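Local coordinates for CRISPR-associated protein Cse2 (Thermus thermophilus, PDB 2ZCA) that probably takes part in CRISPR-based adaptive immunity against viruses and plasmids, as a subunit of the type I-E system, at residues A102-D107 with A147-E152; D109-R114 with D133-W138; R80-A85 with R116-L121; E5-W10 with L64-Y69. All blocks are in the same frame, centred on the assembly; numbering follows the deposited sequence.

Contact 1 of 4, residues A102-D107 with A147-E152; sequences ALLEAD and ARWARE
Leu-104 lays its CD2 methyl against the base of the Trp-149 side chain. CD2 is 3.5 Å from CB of Trp-149 and 3.9 Å from CE3 of the same residue, and it meets the ring obliquely. The other methyl, CD1, reaches CB of Ala-150 at 4.2 Å. One leucine thus spans two successive residues of helix 144-155. Leu-103 approaches differently. Chi1 of 178° directs its CG toward helix 144-155, and chi2 of 54° sets the methyls. CD2 lies at the benzo edge of Trp-149, close to the ring plane, 3.6 Å from CZ3. The pyrrole N-H of the indole, NE1, is hydrogen-bonded to Asp-134 OD2. That bond would hold the turn of the ring. In the same helix, Arg-148 grips Glu-152 side-on, with NE and NH1 both on OE2. The NE to OE2 distance is 2.9 Å, and both nitrogens come from above one face of the carboxylate. NH1 of Arg-148 also forms a salt bridge with Asp-134. The contact is apolar helix-helix packing, in which the C-terminal end of helix 96-104 meets helix 144-155 in the all-helical Cse2 fold.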
loop_
_atom_site.group_PDB
_atom_site.type_symbol
_atom_site.label_atom_id
_atom_site.label_comp_id
_atom_site.label_asym_id
_atom_site.label_seq_id
_atom_site.Cartn_x
_atom_site.Cartn_y
_atom_site.Cartn_z
ATOM N N ALA A 102 -3.573 13.831 8.091
ATOM C CA ALA A 102 -2.819 14.378 6.965
ATOM C C ALA A 102 -2.786 13.369 5.824
ATOM O O ALA A 102 -2.720 13.736 4.648
ATOM C CB ALA A 102 -1.398 14.728 7.399
ATOM N N LEU A 103 -2.821 12.089 6.178
ATOM C CA LEU A 103 -2.823 11.028 5.182
ATOM C C LEU A 103 -4.147 11.091 4.419
ATOM O O LEU A 103 -4.174 11.057 3.187
ATOM C CB LEU A 103 -2.661 9.667 5.865
ATOM C CG LEU A 103 -2.695 8.438 4.957
ATOM C CD1 LEU A 103 -1.664 8.586 3.854
ATOM C CD2 LEU A 103 -2.435 7.190 5.790
ATOM N N LEU A 104 -5.248 11.203 5.153
ATOM C CA LEU A 104 -6.555 11.289 4.512
ATOM C C LEU A 104 -6.648 12.531 3.621
ATOM O O LEU A 104 -7.370 12.538 2.626
ATOM C CB LEU A 104 -7.666 11.348 5.565
ATOM C CG LEU A 104 -7.804 10.172 6.530
ATOM C CD1 LEU A 104 -8.989 10.428 7.459
ATOM C CD2 LEU A 104 -8.014 8.879 5.747
ATOM N N GLU A 105 -5.908 13.576 3.977
ATOM C CA GLU A 105 -5.932 14.834 3.227
ATOM C C GLU A 105 -4.910 14.920 2.095
ATOM O O GLU A 105 -4.893 15.896 1.351
ATOM C CB GLU A 105 -5.709 16.007 4.193
ATOM C CG GLU A 105 -6.756 16.101 5.295
ATOM C CD GLU A 105 -6.243 16.784 6.556
ATOM O OE1 GLU A 105 -5.063 17.204 6.587
ATOM O OE2 GLU A 105 -7.027 16.893 7.523
ATOM N N ALA A 106 -4.072 13.900 1.954
ATOM C CA ALA A 106 -3.034 13.901 0.926
ATOM C C ALA A 106 -3.546 13.890 -0.510
ATOM O O ALA A 106 -4.469 13.141 -0.846
ATOM C CB ALA A 106 -2.095 12.709 1.138
ATOM N N ASP A 107 -2.942 14.721 -1.357
ATOM C CA ASP A 107 -3.329 14.758 -2.763
ATOM C C ASP A 107 -2.331 13.942 -3.581
ATOM O O ASP A 107 -1.464 13.269 -3.021
ATOM C CB ASP A 107 -3.414 16.198 -3.298
ATOM C CG ASP A 107 -2.093 16.940 -3.237
ATOM O OD1 ASP A 107 -1.022 16.303 -3.329
ATOM O OD2 ASP A 107 -2.133 18.183 -3.117
ATOM N N ALA A 147 -13.293 8.675 3.677
ATOM C CA ALA A 147 -14.338 8.688 4.694
ATOM C C ALA A 147 -14.416 7.332 5.389
ATOM O O ALA A 147 -14.636 7.262 6.597
ATOM C CB ALA A 147 -15.685 9.035 4.066
ATOM N N ARG A 148 -14.226 6.253 4.631
ATOM C CA ARG A 148 -14.287 4.914 5.214
ATOM C C ARG A 148 -13.092 4.672 6.131
ATOM O O ARG A 148 -13.212 3.981 7.146
ATOM C CB ARG A 148 -14.325 3.837 4.126
ATOM C CG ARG A 148 -14.961 2.528 4.596
ATOM C CD ARG A 148 -14.558 1.348 3.721
ATOM N NE ARG A 148 -13.198 0.912 4.022
ATOM C CZ ARG A 148 -12.217 0.836 3.127
ATOM N NH1 ARG A 148 -11.011 0.425 3.500
ATOM N NH2 ARG A 148 -12.443 1.170 1.864
ATOM N N TRP A 149 -11.937 5.229 5.778
ATOM C CA TRP A 149 -10.758 5.068 6.621
ATOM C C TRP A 149 -11.041 5.751 7.954
ATOM O O TRP A 149 -10.706 5.230 9.019
ATOM C CB TRP A 149 -9.527 5.689 5.954
ATOM C CG TRP A 149 -8.877 4.778 4.959
ATOM C CD1 TRP A 149 -9.491 3.838 4.181
ATOM C CD2 TRP A 149 -7.488 4.741 4.610
ATOM N NE1 TRP A 149 -8.569 3.216 3.369
ATOM C CE2 TRP A 149 -7.332 3.752 3.612
ATOM C CE3 TRP A 149 -6.359 5.449 5.043
ATOM C CZ2 TRP A 149 -6.090 3.451 3.039
ATOM C CZ3 TRP A 149 -5.121 5.147 4.473
ATOM C CH2 TRP A 149 -5.001 4.156 3.481
ATOM N N ALA A 150 -11.666 6.921 7.889
ATOM C CA ALA A 150 -12.003 7.653 9.101
ATOM C C ALA A 150 -12.942 6.801 9.950
ATOM O O ALA A 150 -12.815 6.758 11.173
ATOM C CB ALA A 150 -12.659 8.983 8.750
ATOM N N ARG A 151 -13.875 6.116 9.292
ATOM C CA ARG A 151 -14.832 5.245 9.975
ATOM C C ARG A 151 -14.103 4.093 10.672
ATOM O O ARG A 151 -14.416 3.741 11.810
ATOM C CB ARG A 151 -15.832 4.664 8.969
ATOM C CG ARG A 151 -16.981 3.870 9.597
ATOM C CD ARG A 151 -17.818 3.161 8.532
ATOM N NE ARG A 151 -17.123 1.999 7.980
ATOM C CZ ARG A 151 -17.468 1.383 6.851
ATOM N NH1 ARG A 151 -18.502 1.816 6.143
ATOM N NH2 ARG A 151 -16.780 0.327 6.433
ATOM N N GLU A 152 -13.129 3.505 9.983
ATOM C CA GLU A 152 -12.366 2.397 10.551
ATOM C C GLU A 152 -11.508 2.854 11.728
ATOM O O GLU A 152 -11.402 2.160 12.741
ATOM C CB GLU A 152 -11.466 1.768 9.479
ATOM C CG GLU A 152 -12.195 1.363 8.208
ATOM C CD GLU A 152 -11.273 0.748 7.166
ATOM O OE1 GLU A 152 -10.061 1.062 7.174
ATOM O OE2 GLU A 152 -11.765 -0.036 6.327
#

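Contact 2 of 4, residues D109-R114 with D133-W138; sequences DQIAFR and DDLLRW
Ile-111 makes one CH-pi contact with Trp-138 and one aliphatic contact with Leu-135. In the first, the CD1 methyl sits over one face of the indole, 4.0 Å from the centroid of the five-membered ring and 26° off its normal. It is displaced toward the rim, and its nearest ring atom is CE2 of Trp-138 at 3.7 Å. Chi1 of -172° sends CG1 of Ile-111 toward Leu-135 and Trp-138, and chi2 of 58° sets CD1 over the indole. The first turn of helix 111-121 packs here on the end of helix 128-136 and on Trp-138 just after it, in the all-helical Cse2 fold. In the aliphatic contact, CG1 of Ile-111 touches CD1 of Leu-135 at 3.9 Å. Two polar bonds of Arg-137 lie within segment 133-138. Arg-137 NE donates to the carbonyl O of Asp-133 at 2.9 Å, from well above the carbonyl plane. Its NH2 forms a salt bridge with Asp-134 OD1, a weak hydrogen bond by its angle. The carboxylate of Asp-133 is hydrogen-bonded to Ser-2 OG and Gly-4 N.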
loop_
_atom_site.group_PDB
_atom_site.type_symbol
_atom_site.label_atom_id
_atom_site.label_comp_id
_atom_site.label_asym_id
_atom_site.label_seq_id
_atom_site.Cartn_x
_atom_site.Cartn_y
_atom_site.Cartn_z
ATOM N N ASP A 109 0.362 14.574 -5.103
ATOM C CA ASP A 109 1.786 14.806 -4.868
ATOM C C ASP A 109 2.282 14.406 -3.481
ATOM O O ASP A 109 3.485 14.395 -3.226
ATOM C CB ASP A 109 2.124 16.279 -5.111
ATOM C CG ASP A 109 1.708 16.753 -6.488
ATOM O OD1 ASP A 109 2.040 16.069 -7.480
ATOM O OD2 ASP A 109 1.053 17.812 -6.578
ATOM N N GLN A 110 1.359 14.057 -2.591
ATOM C CA GLN A 110 1.723 13.701 -1.223
ATOM C C GLN A 110 1.440 12.255 -0.822
ATOM O O GLN A 110 2.097 11.718 0.069
ATOM C CB GLN A 110 0.968 14.599 -0.238
ATOM C CG GLN A 110 1.011 16.087 -0.538
ATOM C CD GLN A 110 -0.052 16.846 0.237
ATOM O OE1 GLN A 110 -1.250 16.620 0.048
ATOM N NE2 GLN A 110 0.380 17.745 1.119
ATOM N N ILE A 111 0.456 11.638 -1.469
ATOM C CA ILE A 111 0.045 10.282 -1.113
ATOM C C ILE A 111 1.127 9.202 -1.030
ATOM O O ILE A 111 1.145 8.427 -0.075
ATOM C CB ILE A 111 -1.111 9.795 -2.036
ATOM C CG1 ILE A 111 -1.652 8.453 -1.531
ATOM C CG2 ILE A 111 -0.633 9.671 -3.471
ATOM C CD1 ILE A 111 -2.160 8.501 -0.104
ATOM N N ALA A 112 2.030 9.140 -2.004
ATOM C CA ALA A 112 3.070 8.117 -1.964
ATOM C C ALA A 112 3.946 8.274 -0.722
ATOM O O ALA A 112 4.195 7.309 0.001
ATOM C CB ALA A 112 3.929 8.180 -3.232
ATOM N N PHE A 113 4.405 9.497 -0.473
ATOM C CA PHE A 113 5.251 9.771 0.681
ATOM C C PHE A 113 4.530 9.491 1.999
ATOM O O PHE A 113 5.063 8.815 2.876
ATOM C CB PHE A 113 5.713 11.230 0.666
ATOM C CG PHE A 113 6.515 11.627 1.875
ATOM C CD1 PHE A 113 7.813 11.155 2.052
ATOM C CD2 PHE A 113 5.968 12.463 2.844
ATOM C CE1 PHE A 113 8.557 11.510 3.179
ATOM C CE2 PHE A 113 6.703 12.824 3.976
ATOM C CZ PHE A 113 8.000 12.345 4.142
ATOM N N ARG A 114 3.318 10.011 2.144
ATOM C CA ARG A 114 2.580 9.814 3.388
ATOM C C ARG A 114 2.160 8.380 3.644
ATOM O O ARG A 114 2.068 7.954 4.796
ATOM C CB ARG A 114 1.369 10.745 3.432
ATOM C CG ARG A 114 1.793 12.186 3.620
ATOM C CD ARG A 114 0.633 13.160 3.679
ATOM N NE ARG A 114 1.125 14.492 4.017
ATOM C CZ ARG A 114 0.398 15.604 3.965
ATOM N NH1 ARG A 114 -0.873 15.556 3.584
ATOM N NH2 ARG A 114 0.951 16.768 4.287
ATOM N N ASP A 133 -6.868 -1.857 -3.201
ATOM C CA ASP A 133 -8.206 -1.499 -3.661
ATOM C C ASP A 133 -8.527 -0.062 -3.280
ATOM O O ASP A 133 -9.174 0.663 -4.042
ATOM C CB ASP A 133 -9.266 -2.435 -3.068
ATOM C CG ASP A 133 -9.232 -3.820 -3.685
ATOM O OD1 ASP A 133 -9.035 -3.918 -4.913
ATOM O OD2 ASP A 133 -9.419 -4.807 -2.947
ATOM N N ASP A 134 -8.075 0.349 -2.099
ATOM C CA ASP A 134 -8.326 1.705 -1.633
ATOM C C ASP A 134 -7.486 2.739 -2.380
ATOM O O ASP A 134 -7.994 3.780 -2.787
ATOM C CB ASP A 134 -8.065 1.812 -0.126
ATOM C CG ASP A 134 -9.098 1.070 0.698
ATOM O OD1 ASP A 134 -10.185 0.773 0.155
ATOM O OD2 ASP A 134 -8.828 0.799 1.890
ATOM N N LEU A 135 -6.203 2.450 -2.571
ATOM C CA LEU A 135 -5.326 3.383 -3.272
ATOM C C LEU A 135 -5.809 3.593 -4.712
ATOM O O LEU A 135 -5.741 4.697 -5.253
ATOM C CB LEU A 135 -3.886 2.853 -3.258
ATOM C CG LEU A 135 -2.790 3.776 -3.806
ATOM C CD1 LEU A 135 -2.820 5.120 -3.081
ATOM C CD2 LEU A 135 -1.436 3.102 -3.632
ATOM N N LEU A 136 -6.307 2.529 -5.329
ATOM C CA LEU A 136 -6.809 2.619 -6.694
ATOM C C LEU A 136 -7.995 3.576 -6.814
ATOM O O LEU A 136 -8.218 4.169 -7.868
ATOM C CB LEU A 136 -7.223 1.233 -7.192
ATOM C CG LEU A 136 -6.085 0.284 -7.569
ATOM C CD1 LEU A 136 -6.619 -1.132 -7.770
ATOM C CD2 LEU A 136 -5.423 0.791 -8.843
ATOM N N ARG A 137 -8.745 3.738 -5.729
ATOM C CA ARG A 137 -9.922 4.606 -5.738
ATOM C C ARG A 137 -9.706 5.881 -4.923
ATOM O O ARG A 137 -10.645 6.623 -4.651
ATOM C CB ARG A 137 -11.117 3.841 -5.170
ATOM C CG ARG A 137 -11.446 2.552 -5.921
ATOM C CD ARG A 137 -12.489 1.740 -5.169
ATOM N NE ARG A 137 -11.976 1.217 -3.902
ATOM C CZ ARG A 137 -12.741 0.701 -2.944
ATOM N NH1 ARG A 137 -14.058 0.643 -3.108
ATOM N NH2 ARG A 137 -12.195 0.247 -1.819
ATOM N N TRP A 138 -8.457 6.142 -4.566
ATOM C CA TRP A 138 -8.123 7.296 -3.739
ATOM C C TRP A 138 -8.505 8.657 -4.308
ATOM O O TRP A 138 -8.828 9.578 -3.555
ATOM C CB TRP A 138 -6.623 7.274 -3.428
ATOM C CG TRP A 138 -6.218 8.195 -2.316
ATOM C CD1 TRP A 138 -5.753 9.475 -2.432
ATOM C CD2 TRP A 138 -6.242 7.902 -0.915
ATOM N NE1 TRP A 138 -5.482 9.995 -1.185
ATOM C CE2 TRP A 138 -5.774 9.050 -0.238
ATOM C CE3 TRP A 138 -6.613 6.777 -0.166
ATOM C CZ2 TRP A 138 -5.669 9.106 1.155
ATOM C CZ3 TRP A 138 -6.507 6.835 1.226
ATOM C CH2 TRP A 138 -6.038 7.994 1.866
#

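Contact 3 of 4, residues R80-A85 with R116-L121; sequences RTLARA and RQAVAL
Leu-82 makes the apolar contacts, and both of its methyls take part. CD2 touches CB of Ala-118 at 4.1 Å and CG2 of Val-119 at 4.1 Å. It therefore rests on two successive residues of helix 111-121. CD1 lies by the backbone of the same helix, 4.0 Å from the carbonyl O of Ala-118. Chi1 of 178° swings CG of the leucine away from the backbone N and over toward Ala-118 and Val-119. The side chain crosses Val-119 at about a right angle. Val-119 presents CG2, the methyl beside its backbone N. These are van der Waals contacts within the buried core of an all-helical fold. They join the first turn of helix 82-90 to the C-terminal half of helix 111-121. The capping bonds belong to the helix start. Thr-81 is the N-cap: its OG1 accepts from the backbone N of Arg-84 at 3.2 Å, with an N-H...O angle of 160°. Chi1 of 66° turns OG1 back over the first turn. The same OG1 is also hydrogen-bonded to Glu-152 OE1 of helix 144-155. The Arg-80 guanidinium has CB of Ala-85 over one face and forms a salt bridge with Glu-88.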
loop_
_atom_site.group_PDB
_atom_site.type_symbol
_atom_site.label_atom_id
_atom_site.label_comp_id
_atom_site.label_asym_id
_atom_site.label_seq_id
_atom_site.Cartn_x
_atom_site.Cartn_y
_atom_site.Cartn_z
ATOM N N ARG A 80 -6.920 -6.287 9.086
ATOM C CA ARG A 80 -6.214 -5.242 9.815
ATOM C C ARG A 80 -5.801 -4.160 8.829
ATOM O O ARG A 80 -4.683 -4.169 8.314
ATOM C CB ARG A 80 -4.978 -5.810 10.520
ATOM C CG ARG A 80 -4.281 -4.788 11.415
ATOM C CD ARG A 80 -3.391 -5.454 12.450
ATOM N NE ARG A 80 -2.904 -4.499 13.443
ATOM C CZ ARG A 80 -1.744 -3.854 13.368
ATOM N NH1 ARG A 80 -0.931 -4.056 12.340
ATOM N NH2 ARG A 80 -1.395 -3.008 14.331
ATOM N N THR A 81 -6.713 -3.230 8.566
ATOM C CA THR A 81 -6.442 -2.151 7.618
ATOM C C THR A 81 -5.440 -1.163 8.179
ATOM O O THR A 81 -5.233 -1.094 9.393
ATOM C CB THR A 81 -7.725 -1.378 7.267
ATOM O OG1 THR A 81 -8.196 -0.691 8.432
ATOM C CG2 THR A 81 -8.800 -2.328 6.772
ATOM N N LEU A 82 -4.816 -0.393 7.292
ATOM C CA LEU A 82 -3.843 0.595 7.719
ATOM C C LEU A 82 -4.483 1.561 8.713
ATOM O O LEU A 82 -3.856 1.947 9.696
ATOM C CB LEU A 82 -3.298 1.374 6.514
ATOM C CG LEU A 82 -2.291 2.485 6.842
ATOM C CD1 LEU A 82 -1.160 1.937 7.708
ATOM C CD2 LEU A 82 -1.729 3.058 5.549
ATOM N N ALA A 83 -5.737 1.940 8.465
ATOM C CA ALA A 83 -6.427 2.865 9.363
ATOM C C ALA A 83 -6.548 2.280 10.765
ATOM O O ALA A 83 -6.343 2.984 11.752
ATOM C CB ALA A 83 -7.816 3.205 8.818
ATOM N N ARG A 84 -6.892 0.998 10.851
ATOM C CA ARG A 84 -7.015 0.345 12.148
ATOM C C ARG A 84 -5.640 0.231 12.806
ATOM O O ARG A 84 -5.497 0.447 14.008
ATOM C CB ARG A 84 -7.662 -1.034 11.985
ATOM C CG ARG A 84 -9.153 -0.945 11.653
ATOM C CD ARG A 84 -9.745 -2.251 11.132
ATOM N NE ARG A 84 -11.170 -2.097 10.835
ATOM C CZ ARG A 84 -11.903 -2.981 10.164
ATOM N NH1 ARG A 84 -11.353 -4.100 9.707
ATOM N NH2 ARG A 84 -13.191 -2.744 9.946
ATOM N N ALA A 85 -4.624 -0.092 12.011
ATOM C CA ALA A 85 -3.268 -0.214 12.533
ATOM C C ALA A 85 -2.772 1.129 13.061
ATOM O O ALA A 85 -2.020 1.179 14.038
ATOM C CB ALA A 85 -2.328 -0.730 11.446
ATOM N N ARG A 116 3.897 5.707 2.622
ATOM C CA ARG A 116 5.107 4.988 3.011
ATOM C C ARG A 116 5.393 5.281 4.481
ATOM O O ARG A 116 5.711 4.385 5.265
ATOM C CB ARG A 116 6.303 5.437 2.166
ATOM C CG ARG A 116 7.616 4.794 2.590
ATOM C CD ARG A 116 8.623 5.838 3.036
ATOM N NE ARG A 116 8.965 6.757 1.953
ATOM C CZ ARG A 116 9.774 7.803 2.089
ATOM N NH1 ARG A 116 10.031 8.587 1.048
ATOM N NH2 ARG A 116 10.327 8.065 3.267
ATOM N N GLN A 117 5.265 6.547 4.856
ATOM C CA GLN A 117 5.512 6.949 6.234
ATOM C C GLN A 117 4.538 6.285 7.211
ATOM O O GLN A 117 4.932 5.856 8.299
ATOM C CB GLN A 117 5.423 8.472 6.349
ATOM C CG GLN A 117 5.629 9.006 7.755
ATOM C CD GLN A 117 5.544 10.518 7.816
ATOM O OE1 GLN A 117 6.480 11.222 7.431
ATOM N NE2 GLN A 117 4.409 11.027 8.285
ATOM N N ALA A 118 3.270 6.193 6.821
ATOM C CA ALA A 118 2.249 5.590 7.680
ATOM C C ALA A 118 2.465 4.091 7.885
ATOM O O ALA A 118 2.296 3.576 8.987
ATOM C CB ALA A 118 0.873 5.837 7.098
ATOM N N VAL A 119 2.819 3.387 6.814
ATOM C CA VAL A 119 3.065 1.955 6.912
ATOM C C VAL A 119 4.311 1.715 7.765
ATOM O O VAL A 119 4.350 0.790 8.573
ATOM C CB VAL A 119 3.248 1.325 5.502
ATOM C CG1 VAL A 119 3.661 -0.133 5.617
ATOM C CG2 VAL A 119 1.946 1.424 4.728
ATOM N N ALA A 120 5.325 2.560 7.598
ATOM C CA ALA A 120 6.559 2.415 8.364
ATOM C C ALA A 120 6.331 2.735 9.840
ATOM O O ALA A 120 7.064 2.271 10.713
ATOM C CB ALA A 120 7.637 3.336 7.794
ATOM N N LEU A 121 5.300 3.527 10.109
ATOM C CA LEU A 121 4.979 3.939 11.467
ATOM C C LEU A 121 4.247 2.873 12.282
ATOM O O LEU A 121 4.507 2.713 13.476
ATOM C CB LEU A 121 4.130 5.213 11.419
ATOM C CG LEU A 121 3.778 5.903 12.738
ATOM C CD1 LEU A 121 5.049 6.321 13.465
ATOM C CD2 LEU A 121 2.912 7.118 12.441
#

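Contact 4 of 4, residues E5-W10 with L64-Y69; sequences ERFLDW and LVAALY
The Phe-7 ring meets helix 56-71 with its edge. This is helix-helix packing in an all-helical fold, between helix 3-15 and helix 56-71. CB of Ala-66 and CG1 of Val-65 both lie near the ring plane. CB of Ala-66 is 4.0 Å from CZ of Phe-7, and CG1 of Val-65 is 4.3 Å from CD2 of Phe-7. The ring rim also comes close to the partner backbone, with CE2 of Phe-7 4.0 Å from the N of Ala-66. The Tyr-69 ring meets CD1 of Leu-8 obliquely. The axes of the short segments 5-10 and 64-69 cross at -49° and stay 11.2 Å apart at closest approach. That is a wide spacing, bridged by Phe-7 and by Leu-8 meeting Tyr-69, with the small Ala-66 receiving the phenyl edge. Phe-7 has CG anti to its backbone N (chi1 -167°), which sends the ring across the gap. Further aromatic residues gather round it: His-62 meets it edge-to-face, and Phe-48 meets it with the planes inclined. Leu-132 of helix 128-136 touches both Phe-7 and Val-65. The hydroxyl of Tyr-69 has a weak hydrogen bond to Gln-15 later in helix 3-15. Leu-8 and Tyr-69 cross at about a right angle, with CD1 of Leu-8 3.8 Å from CE2 of Tyr-69.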
loop_
_atom_site.group_PDB
_atom_site.type_symbol
_atom_site.label_atom_id
_atom_site.label_comp_id
_atom_site.label_asym_id
_atom_site.label_seq_id
_atom_site.Cartn_x
_atom_site.Cartn_y
_atom_site.Cartn_z
ATOM N N GLU A 5 -6.999 -8.227 -4.119
ATOM C CA GLU A 5 -6.834 -9.638 -3.803
ATOM C C GLU A 5 -6.012 -10.342 -4.884
ATOM O O GLU A 5 -5.186 -11.200 -4.583
ATOM C CB GLU A 5 -8.208 -10.294 -3.636
ATOM C CG GLU A 5 -9.005 -9.650 -2.502
ATOM C CD GLU A 5 -10.403 -10.213 -2.343
ATOM O OE1 GLU A 5 -11.154 -10.253 -3.340
ATOM O OE2 GLU A 5 -10.755 -10.604 -1.211
ATOM N N ARG A 6 -6.228 -9.963 -6.140
ATOM C CA ARG A 6 -5.489 -10.559 -7.249
ATOM C C ARG A 6 -4.001 -10.247 -7.155
ATOM O O ARG A 6 -3.156 -11.116 -7.368
ATOM C CB ARG A 6 -6.023 -10.050 -8.590
ATOM C CG ARG A 6 -7.227 -10.814 -9.118
ATOM C CD ARG A 6 -7.508 -10.439 -10.564
ATOM N NE ARG A 6 -8.289 -9.212 -10.672
ATOM C CZ ARG A 6 -9.597 -9.147 -10.453
ATOM N NH1 ARG A 6 -10.263 -10.243 -10.115
ATOM N NH2 ARG A 6 -10.242 -7.990 -10.571
ATOM N N PHE A 7 -3.681 -9.000 -6.836
ATOM C CA PHE A 7 -2.284 -8.594 -6.733
ATOM C C PHE A 7 -1.622 -9.233 -5.515
ATOM O O PHE A 7 -0.445 -9.598 -5.553
ATOM C CB PHE A 7 -2.184 -7.068 -6.655
ATOM C CG PHE A 7 -0.786 -6.547 -6.860
ATOM C CD1 PHE A 7 -0.046 -6.941 -7.972
ATOM C CD2 PHE A 7 -0.211 -5.667 -5.950
ATOM C CE1 PHE A 7 1.246 -6.467 -8.174
ATOM C CE2 PHE A 7 1.084 -5.186 -6.143
ATOM C CZ PHE A 7 1.813 -5.589 -7.259
ATOM N N LEU A 8 -2.380 -9.377 -4.434
ATOM C CA LEU A 8 -1.838 -9.989 -3.230
ATOM C C LEU A 8 -1.440 -11.432 -3.537
ATOM O O LEU A 8 -0.408 -11.915 -3.072
ATOM C CB LEU A 8 -2.874 -9.967 -2.108
ATOM C CG LEU A 8 -2.437 -10.625 -0.802
ATOM C CD1 LEU A 8 -1.190 -9.934 -0.253
ATOM C CD2 LEU A 8 -3.578 -10.539 0.193
ATOM N N ASP A 9 -2.271 -12.119 -4.316
ATOM C CA ASP A 9 -1.987 -13.499 -4.692
ATOM C C ASP A 9 -0.671 -13.530 -5.469
ATOM O O ASP A 9 0.180 -14.394 -5.249
ATOM C CB ASP A 9 -3.114 -14.056 -5.566
ATOM C CG ASP A 9 -2.909 -15.518 -5.919
ATOM O OD1 ASP A 9 -2.967 -16.366 -5.004
ATOM O OD2 ASP A 9 -2.688 -15.824 -7.111
ATOM N N TRP A 10 -0.515 -12.576 -6.381
ATOM C CA TRP A 10 0.693 -12.477 -7.193
ATOM C C TRP A 10 1.922 -12.269 -6.313
ATOM O O TRP A 10 2.937 -12.950 -6.477
ATOM C CB TRP A 10 0.554 -11.325 -8.196
ATOM C CG TRP A 10 1.799 -11.045 -8.996
ATOM C CD1 TRP A 10 2.807 -10.181 -8.672
ATOM C CD2 TRP A 10 2.176 -11.653 -10.238
ATOM N NE1 TRP A 10 3.791 -10.212 -9.637
ATOM C CE2 TRP A 10 3.428 -11.107 -10.609
ATOM C CE3 TRP A 10 1.580 -12.607 -11.075
ATOM C CZ2 TRP A 10 4.093 -11.484 -11.781
ATOM C CZ3 TRP A 10 2.243 -12.981 -12.243
ATOM C CH2 TRP A 10 3.487 -12.419 -12.582
ATOM N N LEU A 64 3.592 0.909 -5.652
ATOM C CA LEU A 64 3.731 1.374 -4.278
ATOM C C LEU A 64 3.339 0.282 -3.286
ATOM O O LEU A 64 4.012 0.089 -2.273
ATOM C CB LEU A 64 2.892 2.641 -4.042
ATOM C CG LEU A 64 2.915 3.232 -2.623
ATOM C CD1 LEU A 64 4.344 3.519 -2.189
ATOM C CD2 LEU A 64 2.089 4.513 -2.593
ATOM N N VAL A 65 2.256 -0.437 -3.573
ATOM C CA VAL A 65 1.818 -1.507 -2.682
ATOM C C VAL A 65 2.848 -2.636 -2.629
ATOM O O VAL A 65 3.082 -3.212 -1.572
ATOM C CB VAL A 65 0.439 -2.060 -3.101
ATOM C CG1 VAL A 65 0.111 -3.324 -2.311
ATOM C CG2 VAL A 65 -0.632 -1.000 -2.845
ATOM N N ALA A 66 3.467 -2.955 -3.763
ATOM C CA ALA A 66 4.487 -3.997 -3.776
ATOM C C ALA A 66 5.648 -3.554 -2.882
ATOM O O ALA A 66 6.219 -4.361 -2.147
ATOM C CB ALA A 66 4.991 -4.236 -5.205
ATOM N N ALA A 67 5.996 -2.271 -2.954
ATOM C CA ALA A 67 7.091 -1.735 -2.152
ATOM C C ALA A 67 6.765 -1.793 -0.661
ATOM O O ALA A 67 7.610 -2.166 0.155
ATOM C CB ALA A 67 7.394 -0.297 -2.564
ATOM N N LEU A 68 5.538 -1.427 -0.307
ATOM C CA LEU A 68 5.131 -1.444 1.096
ATOM C C LEU A 68 5.000 -2.875 1.609
ATOM O O LEU A 68 5.252 -3.154 2.785
ATOM C CB LEU A 68 3.817 -0.674 1.265
ATOM C CG LEU A 68 3.961 0.812 0.905
ATOM C CD1 LEU A 68 2.601 1.488 0.884
ATOM C CD2 LEU A 68 4.891 1.493 1.909
ATOM N N TYR A 69 4.610 -3.779 0.719
ATOM C CA TYR A 69 4.473 -5.191 1.061
ATOM C C TYR A 69 5.860 -5.726 1.417
ATOM O O TYR A 69 6.027 -6.450 2.395
ATOM C CB TYR A 69 3.874 -5.941 -0.138
ATOM C CG TYR A 69 3.799 -7.449 -0.020
ATOM C CD1 TYR A 69 4.878 -8.256 -0.394
ATOM C CD2 TYR A 69 2.629 -8.071 0.401
ATOM C CE1 TYR A 69 4.780 -9.652 -0.357
ATOM C CE2 TYR A 69 2.521 -9.460 0.443
ATOM C CZ TYR A 69 3.597 -10.244 0.061
ATOM O OH TYR A 69 3.476 -11.617 0.088
#

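From the N terminus, contact 4 is the first to close, bringing helix 56-71 back to helix 3-15. The other three open only after it. Contact 3 opens next, at helix 82-90, and closes on helix 111-121. Contact 1 opens inside that loop and closes on helix 144-155, so contacts 1 and 3 cross. Contact 2 nests inside contact 1 and also crosses contact 3, with which it shares helix 111-121. Trp-149 meets Trp-138 edge-to-face between contacts 1 and 2, and Leu-103 packs on Ala-118 between contacts 1 and 3. Contact 4 lies across the chain centre from the others. Leu-64 packs on Leu-135 of contact 2, and Leu-68 packs on Val-119 of contact 3.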